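Local structure of endoglucanase (Clostridium thermocellum, 2E4T) at residues I448-K453 with F461-D466; F500-T503 with A509-I512. The protein hydrolyses beta-1,4-glucosidic bonds in cellulose and xyloglucan, the present chain being the glycoside hydrolase family 44 module of a larger multidomain enzyme. One frame throughout, in Å; residues are numbered along the deposited sequence. Where two conformers were deposited one is given.

Interaction 1. Residues I448-K453 with F461-D466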
ATOM      1  N   ILE A 448       1.454 -14.439 -17.854  1.00  5.81           N
ATOM      2  CA  ILE A 448       1.910 -13.208 -18.437  1.00  5.70           C
ATOM      3  C   ILE A 448       0.796 -12.170 -18.324  1.00  5.62           C
ATOM      4  O   ILE A 448      -0.325 -12.405 -18.807  1.00  6.84           O
ATOM      5  CB  ILE A 448       2.288 -13.357 -19.944  1.00  6.11           C
ATOM      6  CG1 ILE A 448       3.335 -14.462 -20.125  1.00  7.51           C
ATOM      7  CG2 ILE A 448       2.762 -12.036 -20.497  1.00  8.78           C
ATOM      8  CD1 ILE A 448       3.484 -14.900 -21.586  1.00  9.14           C
ATOM      9  N   ILE A 449       1.090 -11.022 -17.714  1.00  5.11           N
ATOM     10  CA  ILE A 449       0.184  -9.862 -17.781  1.00  5.11           C
ATOM     11  C   ILE A 449       0.699  -8.990 -18.898  1.00  5.64           C
ATOM     12  O   ILE A 449       1.884  -8.612 -18.943  1.00  6.79           O
ATOM     13  CB  ILE A 449       0.247  -9.025 -16.438  1.00  6.91           C
ATOM     14  CG1 ILE A 449      -0.236  -9.821 -15.238  1.00  7.74           C
ATOM     15  CG2 ILE A 449      -0.527  -7.762 -16.608  1.00  7.17           C
ATOM     16  CD1 ILE A 449      -1.630 -10.220 -15.352  1.00 11.93           C
ATOM     17  N   LEU A 450      -0.183  -8.709 -19.868  1.00  5.23           N
ATOM     18  CA  LEU A 450       0.174  -7.992 -21.081  1.00  5.44           C
ATOM     19  C   LEU A 450      -0.766  -6.787 -21.209  1.00  5.20           C
ATOM     20  O   LEU A 450      -1.991  -6.976 -21.279  1.00  5.90           O
ATOM     21  CB  LEU A 450       0.011  -8.923 -22.302  1.00  6.52           C
ATOM     22  CG  LEU A 450       0.274  -8.264 -23.646  1.00  7.20           C
ATOM     23  CD1 LEU A 450       1.719  -7.797 -23.803  1.00  8.62           C
ATOM     24  CD2 LEU A 450      -0.077  -9.296 -24.740  1.00  9.10           C
ATOM     25  N   LEU A 451      -0.185  -5.593 -21.164  1.00  5.36           N
ATOM     26  CA  LEU A 451      -0.984  -4.347 -21.155  1.00  5.63           C
ATOM     27  C   LEU A 451      -0.694  -3.593 -22.442  1.00  5.88           C
ATOM     28  O   LEU A 451       0.454  -3.230 -22.732  1.00  6.62           O
ATOM     29  CB  LEU A 451      -0.601  -3.482 -19.934  1.00  6.41           C
ATOM     30  CG  LEU A 451      -0.676  -4.222 -18.602  1.00  6.10           C
ATOM     31  CD1 LEU A 451      -0.291  -3.295 -17.434  1.00  7.02           C
ATOM     32  CD2 LEU A 451      -2.058  -4.787 -18.349  1.00  6.01           C
ATOM     33  N   ASN A 452      -1.775  -3.320 -23.196  1.00  6.16           N
ATOM     34  CA  ASN A 452      -1.659  -2.487 -24.395  1.00  5.89           C
ATOM     35  C   ASN A 452      -2.128  -1.085 -24.062  1.00  6.46           C
ATOM     36  O   ASN A 452      -3.346  -0.866 -23.864  1.00  6.69           O
ATOM     37  CB  ASN A 452      -2.448  -3.060 -25.548  1.00  6.72           C
ATOM     38  CG  ASN A 452      -2.167  -2.297 -26.826  1.00  7.00           C
ATOM     39  OD1 ASN A 452      -1.148  -1.613 -26.921  1.00  7.95           O
ATOM     40  ND2 ASN A 452      -3.047  -2.443 -27.828  1.00  7.86           N
ATOM     41  N   LYS A 453      -1.168  -0.156 -23.966  1.00  6.44           N
ATOM     42  CA  LYS A 453      -1.432   1.244 -23.664  1.00  6.73           C
ATOM     43  C   LYS A 453      -1.743   2.069 -24.926  1.00  6.99           C
ATOM     44  O   LYS A 453      -2.019   3.254 -24.824  1.00  8.34           O
ATOM     45  CB  LYS A 453      -0.270   1.856 -22.897  1.00  6.99           C
ATOM     46  CG  LYS A 453      -0.032   1.207 -21.560  1.00  7.71           C
ATOM     47  CD  LYS A 453       1.131   1.865 -20.799  1.00  7.07           C
ATOM     48  CE  LYS A 453       2.497   1.374 -21.174  0.50  6.92           C
ATOM     49  NZ  LYS A 453       3.621   2.282 -20.685  0.50  7.09           N
ATOM     50  N   PHE A 461       1.948  -8.238 -30.759  1.00  7.47           N
ATOM     51  CA  PHE A 461       3.068  -8.656 -29.941  1.00  7.49           C
ATOM     52  C   PHE A 461       3.624  -9.974 -30.440  1.00  7.79           C
ATOM     53  O   PHE A 461       2.932 -10.961 -30.582  1.00  8.87           O
ATOM     54  CB  PHE A 461       2.578  -8.833 -28.470  1.00  7.79           C
ATOM     55  CG  PHE A 461       2.180  -7.550 -27.833  1.00  7.68           C
ATOM     56  CD1 PHE A 461       3.131  -6.689 -27.307  1.00  7.79           C
ATOM     57  CD2 PHE A 461       0.827  -7.168 -27.781  1.00  8.35           C
ATOM     58  CE1 PHE A 461       2.752  -5.488 -26.704  1.00  7.89           C
ATOM     59  CE2 PHE A 461       0.428  -5.991 -27.170  1.00  8.26           C
ATOM     60  CZ  PHE A 461       1.390  -5.141 -26.624  1.00  8.06           C
ATOM     61  N   ASN A 462       4.931  -9.946 -30.741  1.00  8.12           N
ATOM     62  CA  ASN A 462       5.653 -11.183 -31.104  1.00  8.24           C
ATOM     63  C   ASN A 462       6.383 -11.697 -29.872  1.00  8.27           C
ATOM     64  O   ASN A 462       7.329 -11.034 -29.408  1.00  8.91           O
ATOM     65  CB  ASN A 462       6.665 -10.885 -32.216  1.00  9.62           C
ATOM     66  CG  ASN A 462       5.985 -10.529 -33.520  1.00 11.88           C
ATOM     67  OD1 ASN A 462       4.922 -11.062 -33.842  1.00 12.95           O
ATOM     68  ND2 ASN A 462       6.540  -9.550 -34.233  1.00 17.31           N
ATOM     69  N   PHE A 463       5.922 -12.817 -29.336  1.00  8.26           N
ATOM     70  CA  PHE A 463       6.511 -13.429 -28.156  1.00  8.20           C
ATOM     71  C   PHE A 463       7.563 -14.451 -28.507  1.00  8.57           C
ATOM     72  O   PHE A 463       7.352 -15.293 -29.393  1.00  9.56           O
ATOM     73  CB  PHE A 463       5.436 -14.153 -27.341  1.00  8.77           C
ATOM     74  CG  PHE A 463       4.579 -13.254 -26.487  1.00  9.12           C
ATOM     75  CD1 PHE A 463       4.884 -13.119 -25.137  1.00  9.24           C
ATOM     76  CD2 PHE A 463       3.531 -12.509 -27.007  1.00  9.17           C
ATOM     77  CE1 PHE A 463       4.116 -12.318 -24.290  1.00 10.72           C
ATOM     78  CE2 PHE A 463       2.741 -11.722 -26.131  1.00  9.57           C
ATOM     79  CZ  PHE A 463       3.062 -11.656 -24.787  1.00  9.78           C
ATOM     80  N   SER A 464       8.678 -14.418 -27.764  1.00  8.70           N
ATOM     81  CA  SER A 464       9.712 -15.449 -27.839  1.00  9.31           C
ATOM     82  C   SER A 464      10.042 -15.828 -26.399  1.00  8.81           C
ATOM     83  O   SER A 464      10.392 -14.930 -25.599  1.00 10.04           O
ATOM     84  CB  SER A 464      10.961 -14.877 -28.523  1.00 11.61           C
ATOM     85  OG  SER A 464      10.714 -14.459 -29.833  0.34 10.25           O
ATOM     86  N   ILE A 465       9.912 -17.101 -26.069  1.00  8.64           N
ATOM     87  CA  ILE A 465      10.046 -17.582 -24.693  1.00  8.57           C
ATOM     88  C   ILE A 465      11.133 -18.648 -24.635  1.00  9.71           C
ATOM     89  O   ILE A 465      11.111 -19.605 -25.435  1.00 11.26           O
ATOM     90  CB  ILE A 465       8.716 -18.135 -24.206  1.00  8.77           C
ATOM     91  CG1 ILE A 465       7.653 -17.037 -24.250  1.00 10.75           C
ATOM     92  CG2 ILE A 465       8.853 -18.705 -22.794  1.00 11.19           C
ATOM     93  CD1 ILE A 465       6.226 -17.552 -24.132  1.00 12.64           C
ATOM     94  N   ASP A 466      12.052 -18.506 -23.679  1.00  9.64           N
ATOM     95  CA  ASP A 466      12.990 -19.550 -23.326  1.00 11.30           C
ATOM     96  C   ASP A 466      12.482 -20.228 -22.055  1.00 11.96           C
ATOM     97  O   ASP A 466      12.384 -19.554 -21.021  1.00 13.00           O
ATOM     98  CB  ASP A 466      14.360 -18.936 -23.131  1.00 13.35           C
ATOM     99  CG  ASP A 466      14.964 -18.355 -24.400  1.00 21.97           C
ATOM    100  OD1 ASP A 466      14.610 -18.726 -25.534  1.00 28.86           O
ATOM    101  OD2 ASP A 466      15.872 -17.517 -24.249  1.00 29.09           O
TER
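One face of the Phe-461 ring carries Leu-450, whereas the Phe-463 ring meets the same leucine at its edge. Side-chain packing of this kind joins the facing layers of the beta-sandwich here. The strand segments 448-452 and 461-466 run nearly antiparallel (157°), with their axes 11.2 Å apart at closest approach, and the contact is made almost entirely by side chains. Leu-450 is the hub. With its CG trans to the backbone nitrogen (chi1 176°), the isobutyl fork reaches the opposing layer and its two methyls divide the work. Leu-450 CD1 stands 3.7 Å from the centroid of the Phe-461 ring and 6° off the normal, a well-centred CH-pi contact. Leu-450 CD2 packs 3.8 Å from Phe-461 CD2 and lies near the plane of the Phe-463 ring, 3.9 Å from Phe-463 CZ, so one methyl touches both rings. Asn-452 flanks this apolar patch, its amide secured by Thr-459 OG1, the backbone N of Asn-454 and Pro-505 O. Beyond the segments, Phe-463 stacks on Phe-500 of the adjoining strand and touches Ile-12. Ile-448 extends the packing, its CD1 approaching the Phe-463 ring obliquely, 3.8 Å from CE1.

Interaction 2. Residues F500-T503 with A509-I512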
ATOM      1  N   PHE A 500       5.031 -17.119 -30.532  1.00  8.76           N
ATOM      2  CA  PHE A 500       3.692 -16.899 -31.064  1.00  8.62           C
ATOM      3  C   PHE A 500       3.514 -15.402 -31.284  1.00  8.37           C
ATOM      4  O   PHE A 500       4.265 -14.597 -30.739  1.00  8.99           O
ATOM      5  CB  PHE A 500       2.591 -17.501 -30.167  1.00  9.04           C
ATOM      6  CG  PHE A 500       2.539 -16.924 -28.786  1.00  8.54           C
ATOM      7  CD1 PHE A 500       1.737 -15.805 -28.508  1.00  9.04           C
ATOM      8  CD2 PHE A 500       3.236 -17.496 -27.753  1.00 10.13           C
ATOM      9  CE1 PHE A 500       1.630 -15.293 -27.228  1.00  9.87           C
ATOM     10  CE2 PHE A 500       3.156 -16.977 -26.464  1.00 10.59           C
ATOM     11  CZ  PHE A 500       2.351 -15.868 -26.215  1.00 10.41           C
ATOM     12  N   THR A 501       2.487 -15.059 -32.054  1.00  8.78           N
ATOM     13  CA  THR A 501       2.119 -13.671 -32.264  1.00  8.40           C
ATOM     14  C   THR A 501       0.681 -13.468 -31.793  1.00  8.35           C
ATOM     15  O   THR A 501      -0.202 -14.259 -32.128  1.00  9.75           O
ATOM     16  CB  THR A 501       2.217 -13.320 -33.755  1.00  9.90           C
ATOM     17  OG1 THR A 501       3.589 -13.474 -34.157  1.00 11.57           O
ATOM     18  CG2 THR A 501       1.695 -11.930 -34.080  1.00 11.45           C
ATOM     19  N   TYR A 502       0.455 -12.355 -31.063  1.00  8.65           N
ATOM     20  CA  TYR A 502      -0.834 -12.113 -30.488  1.00  8.32           C
ATOM     21  C   TYR A 502      -1.111 -10.616 -30.597  1.00  7.40           C
ATOM     22  O   TYR A 502      -0.368  -9.793 -30.060  1.00  8.21           O
ATOM     23  CB  TYR A 502      -0.836 -12.540 -29.016  1.00  8.66           C
ATOM     24  CG  TYR A 502      -2.212 -12.500 -28.359  1.00  8.15           C
ATOM     25  CD1 TYR A 502      -3.282 -13.239 -28.888  1.00  8.70           C
ATOM     26  CD2 TYR A 502      -2.431 -11.791 -27.181  1.00  9.06           C
ATOM     27  CE1 TYR A 502      -4.520 -13.270 -28.274  1.00  8.85           C
ATOM     28  CE2 TYR A 502      -3.665 -11.834 -26.558  1.00  9.54           C
ATOM     29  CZ  TYR A 502      -4.717 -12.531 -27.104  1.00  9.24           C
ATOM     30  OH  TYR A 502      -5.940 -12.546 -26.465  1.00 11.37           O
ATOM     31  N   THR A 503      -2.155 -10.254 -31.343  1.00  8.83           N
ATOM     32  CA  THR A 503      -2.552  -8.871 -31.502  1.00  9.10           C
ATOM     33  C   THR A 503      -3.690  -8.571 -30.536  1.00  9.30           C
ATOM     34  O   THR A 503      -4.678  -9.311 -30.452  1.00 11.09           O
ATOM     35  CB  THR A 503      -2.993  -8.607 -32.949  1.00  9.90           C
ATOM     36  OG1 THR A 503      -1.839  -8.811 -33.787  1.00 10.43           O
ATOM     37  CG2 THR A 503      -3.542  -7.191 -33.103  1.00 11.63           C
ATOM     38  N   ALA A 509      -6.146  -5.014 -21.167  1.00  5.86           N
ATOM     39  CA  ALA A 509      -5.304  -5.677 -20.202  1.00  5.66           C
ATOM     40  C   ALA A 509      -5.603  -7.157 -20.227  1.00  5.74           C
ATOM     41  O   ALA A 509      -6.755  -7.556 -20.042  1.00  7.08           O
ATOM     42  CB  ALA A 509      -5.565  -5.136 -18.785  1.00  6.34           C
ATOM     43  N   CYS A 510      -4.572  -7.993 -20.441  1.00  6.06           N
ATOM     44  CA  CYS A 510      -4.751  -9.413 -20.538  1.00  6.30           C
ATOM     45  C   CYS A 510      -3.861 -10.172 -19.547  1.00  5.69           C
ATOM     46  O   CYS A 510      -2.792  -9.708 -19.159  1.00  6.02           O
ATOM     47  CB  CYS A 510      -4.151  -9.906 -21.949  0.60  5.61           C
ATOM     48  SG  CYS A 510      -4.813  -9.118 -23.405  0.60  7.75           S
ATOM     49  N   HIS A 511      -4.364 -11.358 -19.193  1.00  5.44           N
ATOM     50  CA  HIS A 511      -3.583 -12.338 -18.408  1.00  5.21           C
ATOM     51  C   HIS A 511      -3.600 -13.618 -19.250  1.00  5.37           C
ATOM     52  O   HIS A 511      -4.658 -14.195 -19.502  1.00  5.98           O
ATOM     53  CB  HIS A 511      -4.265 -12.558 -17.051  1.00  5.74           C
ATOM     54  CG  HIS A 511      -3.457 -13.377 -16.091  1.00  5.61           C
ATOM     55  ND1 HIS A 511      -3.582 -13.202 -14.734  1.00  5.75           N
ATOM     56  CD2 HIS A 511      -2.584 -14.434 -16.237  1.00  6.41           C
ATOM     57  CE1 HIS A 511      -2.817 -14.105 -14.112  1.00  6.08           C
ATOM     58  NE2 HIS A 511      -2.184 -14.864 -14.984  1.00  6.13           N
ATOM     59  N   ILE A 512      -2.387 -14.012 -19.679  1.00  5.72           N
ATOM     60  CA  ILE A 512      -2.203 -15.204 -20.508  1.00  5.86           C
ATOM     61  C   ILE A 512      -1.608 -16.288 -19.584  1.00  5.87           C
ATOM     62  O   ILE A 512      -0.690 -16.008 -18.813  1.00  6.21           O
ATOM     63  CB  ILE A 512      -1.221 -14.917 -21.651  1.00  6.45           C
ATOM     64  CG1 ILE A 512      -1.714 -13.746 -22.506  1.00  7.60           C
ATOM     65  CG2 ILE A 512      -0.974 -16.181 -22.484  1.00  7.98           C
ATOM     66  CD1 ILE A 512      -0.672 -13.254 -23.523  1.00  9.63           C
TER
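A chi1 of -172° in Tyr-502 sets CG trans to the backbone nitrogen and carries the ring across the gap between layers, towards Ile-512. In Ile-512 the chain through CG1 is drawn out straight, chi2 170°, which pushes CD1 forward as the leading atom. That methyl, Ile-512 CD1, comes obliquely to the tyrosine ring, 4.3 Å from Tyr-502 CD2. Next to it Cys-510 SG, in the one of its two deposited conformers described here, approaches the ring edge near the ring plane, 4.3 Å from Tyr-502 CE2. In this conformer, then, the ring has a sulfur at its rim and an aliphatic methyl close by, a loose apolar contact made entirely by side chains, again of the kind that joins the layers of a beta-sandwich.

Strand alternation explains the spacing: Cys-510 and Ile-512, two residues apart, turn towards Tyr-502, while the intervening His-511 is engaged elsewhere. Its ND1 is hydrogen-bonded to Leu-406 O, near the C-terminal end of the barrel domain's helix 398-408, and its NE2 to His-447 ND1, so the ring is held at both nitrogens. Tyr-502 itself is partly exposed, in keeping with the place of strand 499-504 at the border of its sheet. Ile-492 of strand 486-492 touches both Tyr-502 and Ile-512, and Val-476 of strand 474-480 adds to the tyrosine's surroundings, so that four strands supply side chains to this part of the sandwich core.

In the fold
Interactions 1 and 2 are two parts of one interior, their centres about 6 Å apart, in the beta-sandwich that accompanies the TIM-like barrel. They follow in series along the chain, 448-453 with 461-466 first, then 500-503 with 509-512. In each layer one strand of either contact lies beside one of the other: 442-452 pairs with 508-514, and 459-466 with 499-504. Ile-448 O and Ile-512 N, 2.8 Å apart, probably form one of the backbone bonds of the first pairing; in the second, the side chains of Asn-462 and Thr-501 are hydrogen-bonded through OD1 and OG1. Both contacts lie away from the zinc and calcium sites and form part of the apolar packing between the layers.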